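PDB 6KHU: diguanylate cyclase/phosphodiesterase-domain containing protein from Thermotoga maritima MSB8, which is a putative diguanylate cyclase with a GGDEF-type domain whose signature motif is altered, so synthesis of cyclic di-GMP from GTP is uncertain. Local coordinates for residues Y30-V35 with M117-A122; E57-R60 with S65-R68. One frame throughout, in Å; residues are numbered along the deposited sequence.

Contact 1. Residues Y30-V35 with M117-A122. With ZN (zinc ion), chain B.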
ATOM      1  N   TYR A  30      11.294  -4.898   1.992  1.00 12.79           N
ATOM      2  CA  TYR A  30       9.852  -4.716   2.107  1.00 15.05           C
ATOM      3  C   TYR A  30       9.391  -3.863   0.932  1.00 13.88           C
ATOM      4  O   TYR A  30      10.197  -3.226   0.256  1.00 16.19           O
ATOM      5  CB  TYR A  30       9.451  -4.068   3.446  1.00 11.95           C
ATOM      6  CG  TYR A  30       9.817  -2.601   3.543  1.00 13.33           C
ATOM      7  CD1 TYR A  30      11.113  -2.215   3.883  1.00  9.71           C
ATOM      8  CD2 TYR A  30       8.877  -1.605   3.286  1.00 11.61           C
ATOM      9  CE1 TYR A  30      11.466  -0.880   3.965  1.00 10.72           C
ATOM     10  CE2 TYR A  30       9.227  -0.248   3.356  1.00 12.99           C
ATOM     11  CZ  TYR A  30      10.519   0.100   3.710  1.00 12.87           C
ATOM     12  OH  TYR A  30      10.882   1.420   3.789  1.00 13.22           O
ATOM     13  N   THR A  31       8.079  -3.842   0.699  1.00 14.48           N
ATOM     14  CA  THR A  31       7.531  -3.126  -0.441  1.00 12.11           C
ATOM     15  C   THR A  31       6.351  -2.272  -0.008  1.00 13.34           C
ATOM     16  O   THR A  31       5.529  -2.702   0.807  1.00 13.35           O
ATOM     17  CB  THR A  31       7.132  -4.116  -1.546  1.00 13.42           C
ATOM     18  OG1 THR A  31       8.311  -4.804  -1.992  1.00 12.32           O
ATOM     19  CG2 THR A  31       6.516  -3.390  -2.733  1.00 13.42           C
ATOM     20  N   ILE A  32       6.292  -1.054  -0.545  1.00 12.11           N
ATOM     21  CA  ILE A  32       5.209  -0.106  -0.310  1.00 11.42           C
ATOM     22  C   ILE A  32       4.343  -0.049  -1.562  1.00 13.48           C
ATOM     23  O   ILE A  32       4.862   0.105  -2.673  1.00 12.36           O
ATOM     24  CB  ILE A  32       5.748   1.299   0.022  1.00 14.52           C
ATOM     25  CG1 ILE A  32       6.678   1.252   1.239  1.00 13.34           C
ATOM     26  CG2 ILE A  32       4.599   2.268   0.261  1.00 12.45           C
ATOM     27  CD1 ILE A  32       7.430   2.549   1.480  1.00 13.32           C
ATOM     28  N   PHE A  33       3.030  -0.157  -1.387  1.00 12.39           N
ATOM     29  CA  PHE A  33       2.080  -0.018  -2.481  1.00 12.57           C
ATOM     30  C   PHE A  33       1.197   1.188  -2.204  1.00 13.03           C
ATOM     31  O   PHE A  33       0.757   1.390  -1.065  1.00 14.09           O
ATOM     32  CB  PHE A  33       1.182  -1.280  -2.655  1.00 11.94           C
ATOM     33  CG  PHE A  33       1.933  -2.556  -2.955  1.00 13.90           C
ATOM     34  CD1 PHE A  33       2.558  -3.264  -1.944  1.00 13.87           C
ATOM     35  CD2 PHE A  33       1.967  -3.070  -4.241  1.00 15.55           C
ATOM     36  CE1 PHE A  33       3.228  -4.436  -2.204  1.00 16.36           C
ATOM     37  CE2 PHE A  33       2.649  -4.246  -4.509  1.00 18.43           C
ATOM     38  CZ  PHE A  33       3.286  -4.926  -3.486  1.00 17.16           C
ATOM     39  N   PHE A  34       0.932   1.985  -3.249  1.00 11.46           N
ATOM     40  CA  PHE A  34      -0.073   3.047  -3.219  1.00 12.97           C
ATOM     41  C   PHE A  34      -1.198   2.718  -4.194  1.00 13.51           C
ATOM     42  O   PHE A  34      -0.938   2.320  -5.337  1.00 13.92           O
ATOM     43  CB  PHE A  34       0.529   4.405  -3.624  1.00 13.74           C
ATOM     44  CG  PHE A  34       1.110   5.196  -2.490  1.00 13.63           C
ATOM     45  CD1 PHE A  34       1.798   4.570  -1.460  1.00 12.98           C
ATOM     46  CD2 PHE A  34       0.986   6.590  -2.473  1.00 16.58           C
ATOM     47  CE1 PHE A  34       2.351   5.316  -0.411  1.00 10.52           C
ATOM     48  CE2 PHE A  34       1.534   7.345  -1.443  1.00 18.58           C
ATOM     49  CZ  PHE A  34       2.221   6.708  -0.404  1.00 14.73           C
ATOM     50  N   VAL A  35      -2.447   2.913  -3.760  1.00 13.79           N
ATOM     51  CA  VAL A  35      -3.615   2.786  -4.631  1.00 14.24           C
ATOM     52  C   VAL A  35      -4.459   4.051  -4.486  1.00 15.53           C
ATOM     53  O   VAL A  35      -4.930   4.364  -3.388  1.00 15.82           O
ATOM     54  CB  VAL A  35      -4.454   1.535  -4.305  1.00 16.05           C
ATOM     55  CG1 VAL A  35      -5.702   1.484  -5.191  1.00 17.87           C
ATOM     56  CG2 VAL A  35      -3.625   0.269  -4.489  1.00 17.87           C
HETATM   57  N   MSE A 117      16.330   3.683  -1.030  1.00 15.77           N
HETATM   58  CA  MSE A 117      16.760   3.534   0.349  1.00 15.52           C
HETATM   59  C   MSE A 117      16.433   4.773   1.160  1.00 14.58           C
HETATM   60  O   MSE A 117      16.532   4.781   2.390  1.00 15.62           O
HETATM   61  CB  MSE A 117      18.240   3.225   0.386  1.00 17.78           C
HETATM   62  CG  MSE A 117      18.471   1.758   0.090  1.00 24.86           C
HETATM   63 SE   MSE A 117      20.342   1.387  -0.098  1.00 43.76          SE
HETATM   64  CE  MSE A 117      20.720   1.095   1.813  1.00 22.97           C
ATOM     65  N   ASP A 118      16.004   5.813   0.450  1.00 11.77           N
ATOM     66  CA  ASP A 118      15.551   7.061   1.051  1.00 13.60           C
ATOM     67  C   ASP A 118      14.019   7.026   1.096  1.00 13.88           C
ATOM     68  O   ASP A 118      13.361   7.138   0.054  1.00 13.76           O
ATOM     69  CB  ASP A 118      16.089   8.236   0.230  1.00 12.19           C
ATOM     70  CG  ASP A 118      15.647   9.606   0.752  1.00 14.78           C
ATOM     71  OD1 ASP A 118      14.492   9.759   1.168  1.00 11.21           O
ATOM     72  OD2 ASP A 118      16.460  10.561   0.681  1.00 18.24           O
ATOM     73  N   LEU A 119      13.456   6.904   2.306  1.00 12.79           N
ATOM     74  CA  LEU A 119      12.018   6.675   2.436  1.00 13.32           C
ATOM     75  C   LEU A 119      11.204   7.893   2.003  1.00 13.97           C
ATOM     76  O   LEU A 119      10.170   7.744   1.340  1.00 10.45           O
ATOM     77  CB  LEU A 119      11.661   6.272   3.868  1.00 12.21           C
ATOM     78  CG  LEU A 119      10.162   6.012   4.125  1.00 13.77           C
ATOM     79  CD1 LEU A 119       9.584   4.897   3.245  1.00  9.63           C
ATOM     80  CD2 LEU A 119       9.913   5.726   5.607  1.00 12.26           C
ATOM     81  N   GLU A 120      11.632   9.101   2.367  1.00 11.34           N
ATOM     82  CA  GLU A 120      10.854  10.249   1.922  1.00 16.86           C
ATOM     83  C   GLU A 120      10.845  10.345   0.400  1.00 16.60           C
ATOM     84  O   GLU A 120       9.830  10.735  -0.181  1.00 14.39           O
ATOM     85  CB  GLU A 120      11.372  11.547   2.540  1.00 19.38           C
ATOM     86  CG  GLU A 120      10.539  12.751   2.090  1.00 33.47           C
ATOM     87  CD  GLU A 120       9.025  12.535   2.338  1.00 39.84           C
ATOM     88  OE1 GLU A 120       8.631  12.282   3.507  1.00 40.91           O
ATOM     89  OE2 GLU A 120       8.226  12.572   1.359  1.00 37.36           O
ATOM     90  N   LYS A 121      11.930   9.935  -0.267  1.00 14.38           N
ATOM     91  CA  LYS A 121      11.945   9.967  -1.730  1.00 16.35           C
ATOM     92  C   LYS A 121      10.969   8.946  -2.313  1.00 14.45           C
ATOM     93  O   LYS A 121      10.210   9.264  -3.238  1.00 14.08           O
ATOM     94  CB  LYS A 121      13.360   9.716  -2.269  1.00 19.44           C
ATOM     95  CG  LYS A 121      13.443   9.735  -3.804  1.00 22.12           C
ATOM     96  CD  LYS A 121      13.065  11.113  -4.346  1.00 21.70           C
ATOM     97  CE  LYS A 121      13.648  11.348  -5.737  1.00 26.83           C
ATOM     98  NZ  LYS A 121      12.975  10.517  -6.755  1.00 26.38           N
ATOM     99  N   ALA A 122      10.992   7.705  -1.803  1.00 11.40           N
ATOM    100  CA  ALA A 122      10.003   6.712  -2.221  1.00 13.36           C
ATOM    101  C   ALA A 122       8.582   7.242  -2.067  1.00 13.93           C
ATOM    102  O   ALA A 122       7.746   7.065  -2.960  1.00 14.31           O
ATOM    103  CB  ALA A 122      10.169   5.420  -1.418  1.00 12.84           C
TER
HETATM  104 ZN    ZN B 201      15.773  12.335   1.096  1.00 17.55          ZN
HETATM  105  O   HOH W   1      14.617  13.002  -0.739  1.00 23.09           O
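The hydroxyl of Y30 is hydrogen-bonded to H20 ND1. Beside it, L119 CD1 of the closing helix packs in van der Waals contact, 3.8 Å from Y30 OH. The contact joins an interior strand of the sheet in the GGDEF-type alpha/beta fold to the first turn of helix 119-130. The ring of Y30 reaches L119 because chi1 is 72°, which places CG between the backbone N and the carbonyl carbon. The same methyl of L119 also meets I32: its CD1 lies 3.6 Å from I32 CD1. Through this shared CD1, L119 bridges two strand residues on one face of the sheet. It crosses both side chains at about a right angle. L16 of helix 9-26 touches all three and closes the apolar cluster. T31 lies on the other face, where it meets A86 of helix 86-100. The helix start is fixed by D118, its N-cap. K121 N donates to D118 OD1 at 2.9 Å, with an N-H...O angle of 156°. The donor comes from above the carboxylate plane, 47° out of it. The backbone also closes the turn, from A122 N to D118 O. The other carboxylate oxygen, D118 OD2, binds a zinc ion at 1.9 Å. A water also binds the ion, its O 2.3 Å from the zinc.

Contact 2. Residues E57-R60 with S65-R68. With ZN (zinc ion), chain C.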
ATOM      1  N   GLU A  57      -6.250  -7.859   2.606  1.00 14.60           N
ATOM      2  CA  GLU A  57      -5.998  -9.247   2.235  1.00 15.04           C
ATOM      3  C   GLU A  57      -4.517  -9.521   2.010  1.00 15.06           C
ATOM      4  O   GLU A  57      -4.065 -10.657   2.201  1.00 15.34           O
ATOM      5  CB  GLU A  57      -6.792  -9.601   0.973  1.00 14.65           C
ATOM      6  CG  GLU A  57      -6.967 -11.090   0.777  1.00 20.51           C
ATOM      7  CD  GLU A  57      -7.745 -11.429  -0.470  1.00 17.91           C
ATOM      8  OE1 GLU A  57      -7.447 -12.479  -1.075  1.00 24.71           O
ATOM      9  OE2 GLU A  57      -8.664 -10.655  -0.837  1.00 17.22           O
ATOM     10  N   CYS A  58      -3.752  -8.510   1.581  1.00 14.39           N
ATOM     11  CA  CYS A  58      -2.314  -8.685   1.362  1.00 19.17           C
ATOM     12  C   CYS A  58      -1.512  -8.798   2.651  1.00 18.63           C
ATOM     13  O   CYS A  58      -0.333  -9.158   2.596  1.00 21.44           O
ATOM     14  CB  CYS A  58      -1.740  -7.509   0.572  1.00 18.47           C
ATOM     15  SG  CYS A  58      -2.552  -7.193  -0.992  1.00 18.78           S
ATOM     16  N   VAL A  59      -2.097  -8.441   3.792  1.00 14.86           N
ATOM     17  CA  VAL A  59      -1.383  -8.460   5.064  1.00 15.73           C
ATOM     18  C   VAL A  59      -1.077  -9.908   5.442  1.00 22.18           C
ATOM     19  O   VAL A  59      -1.993 -10.705   5.672  1.00 21.51           O
ATOM     20  CB  VAL A  59      -2.219  -7.761   6.147  1.00 19.41           C
ATOM     21  CG1 VAL A  59      -1.701  -8.068   7.559  1.00 20.02           C
ATOM     22  CG2 VAL A  59      -2.257  -6.257   5.890  1.00 16.49           C
ATOM     23  N   ARG A  60       0.214 -10.253   5.514  1.00 17.52           N
ATOM     24  CA  ARG A  60       0.632 -11.608   5.872  1.00 20.58           C
ATOM     25  C   ARG A  60       1.073 -11.750   7.321  1.00 23.55           C
ATOM     26  O   ARG A  60       0.892 -12.820   7.911  1.00 24.48           O
ATOM     27  CB  ARG A  60       1.796 -12.091   5.000  1.00 25.97           C
ATOM     28  CG  ARG A  60       1.823 -11.655   3.559  1.00 29.07           C
ATOM     29  CD  ARG A  60       3.174 -12.075   2.944  1.00 36.14           C
ATOM     30  NE  ARG A  60       3.727 -13.245   3.632  1.00 42.26           N
ATOM     31  CZ  ARG A  60       4.829 -13.237   4.386  1.00 45.38           C
ATOM     32  NH1 ARG A  60       5.512 -12.117   4.559  1.00 36.54           N
ATOM     33  NH2 ARG A  60       5.246 -14.349   4.982  1.00 43.76           N
ATOM     34  N   SER A  65       0.864  -3.400   7.137  1.00 13.05           N
ATOM     35  CA  SER A  65      -0.104  -2.378   7.517  1.00 12.31           C
ATOM     36  C   SER A  65      -0.733  -1.709   6.301  1.00 13.00           C
ATOM     37  O   SER A  65      -0.088  -1.494   5.270  1.00 10.59           O
ATOM     38  CB  SER A  65       0.525  -1.283   8.409  1.00 12.00           C
ATOM     39  OG  SER A  65       1.330  -1.830   9.442  1.00 15.19           O
ATOM     40  N   VAL A  66      -1.998  -1.332   6.475  1.00 11.39           N
ATOM     41  CA  VAL A  66      -2.775  -0.568   5.506  1.00 11.59           C
ATOM     42  C   VAL A  66      -3.103   0.782   6.122  1.00 12.15           C
ATOM     43  O   VAL A  66      -3.552   0.855   7.276  1.00 13.10           O
ATOM     44  CB  VAL A  66      -4.075  -1.304   5.126  1.00 14.92           C
ATOM     45  CG1 VAL A  66      -4.858  -0.509   4.087  1.00 15.02           C
ATOM     46  CG2 VAL A  66      -3.778  -2.704   4.659  1.00 12.83           C
ATOM     47  N   GLY A  67      -2.931   1.842   5.344  1.00 11.58           N
ATOM     48  CA  GLY A  67      -3.201   3.179   5.821  1.00 10.89           C
ATOM     49  C   GLY A  67      -4.089   3.958   4.874  1.00 12.43           C
ATOM     50  O   GLY A  67      -4.033   3.794   3.652  1.00 14.27           O
ATOM     51  N   ARG A  68      -4.917   4.818   5.464  1.00 12.56           N
ATOM     52  CA  ARG A  68      -5.675   5.824   4.719  1.00 15.57           C
ATOM     53  C   ARG A  68      -4.731   6.991   4.465  1.00 16.01           C
ATOM     54  O   ARG A  68      -4.552   7.863   5.317  1.00 16.95           O
ATOM     55  CB  ARG A  68      -6.920   6.258   5.492  1.00 19.67           C
ATOM     56  CG  ARG A  68      -7.834   7.267   4.760  1.00 22.41           C
ATOM     57  CD  ARG A  68      -8.747   7.992   5.756  1.00 28.71           C
ATOM     58  NE  ARG A  68      -9.801   8.805   5.130  1.00 32.88           N
ATOM     59  CZ  ARG A  68      -9.725  10.124   4.938  1.00 31.85           C
ATOM     60  NH1 ARG A  68      -8.638  10.797   5.305  1.00 26.90           N
ATOM     61  NH2 ARG A  68     -10.737  10.771   4.363  1.00 32.33           N
TER
HETATM   62 ZN    ZN C 202      -8.762 -12.748  -2.585  1.00 18.90          ZN
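V59 meets V66 where the chain leaves helix 41-57 and returns as strand 65-68. The path to that contact begins at E57. The side chain of E57 sets off away from the strand, and its carboxylate binds a zinc ion, with E57 OE1 2.0 Å from the metal. E57 OE2 is farther from the same zinc ion, at 2.7 Å, so the grip is lopsided. The chain is extended beyond CG (chi2 -180°), and this carries the carboxylate well clear of the backbone. H96 NE2 of helix 86-100 binds the same ion, so the zinc joins the E57 region to that helix. C58 follows and is buried. Its side chain packs on L76 of strand 73-79 and on I89 and I93 of helix 86-100. V59 then turns toward the strand. Its CG2 branch does the touching, with V59 CG2 4.1 Å from V66 CG2. In both valines CG2 is anti to the carbonyl carbon and beside the backbone N, and the two side chains cross at a slant. The same methyl lies near the strand backbone, with V59 CG2 4.4 Å from S65 N. R60 ends the segment, and its backbone N donates to D64 OD2, a bond within the connecting loop. Across from V59, the side chain of S65 starts out away from 57-60, and S65 OG hydrogen-bonds to L63 O. V66 is further enclosed by L55 and K56 of the helix and by F74 and L76 of the next strand. The whole is a short helix-to-strand connection. It leads into the antiparallel pair 65-68 and 73-79, whose hairpin in GGDEF domains carries the signature motif, here altered from G-G-[D/E]-E-F to S-D-D-T-F.

Contacts 1 and 2 both lean on the same five-stranded mixed sheet. Their centres are about 14 Å apart, and their nearest atoms about 6 Å apart, so they do not touch. Strand 73-79 lies between strands 30-37 and 65-68 and links the two sites through the sheet. Along the chain, 30-35 comes first, then both segments of contact 2, and finally 117-122. Contact 2 is therefore a local turn, five residues from one segment to the other, while contact 1 brings together parts 82 residues apart. Together they join the last helix and the helix 41-57 exit to one GGDEF-type core, each beside its own zinc ion.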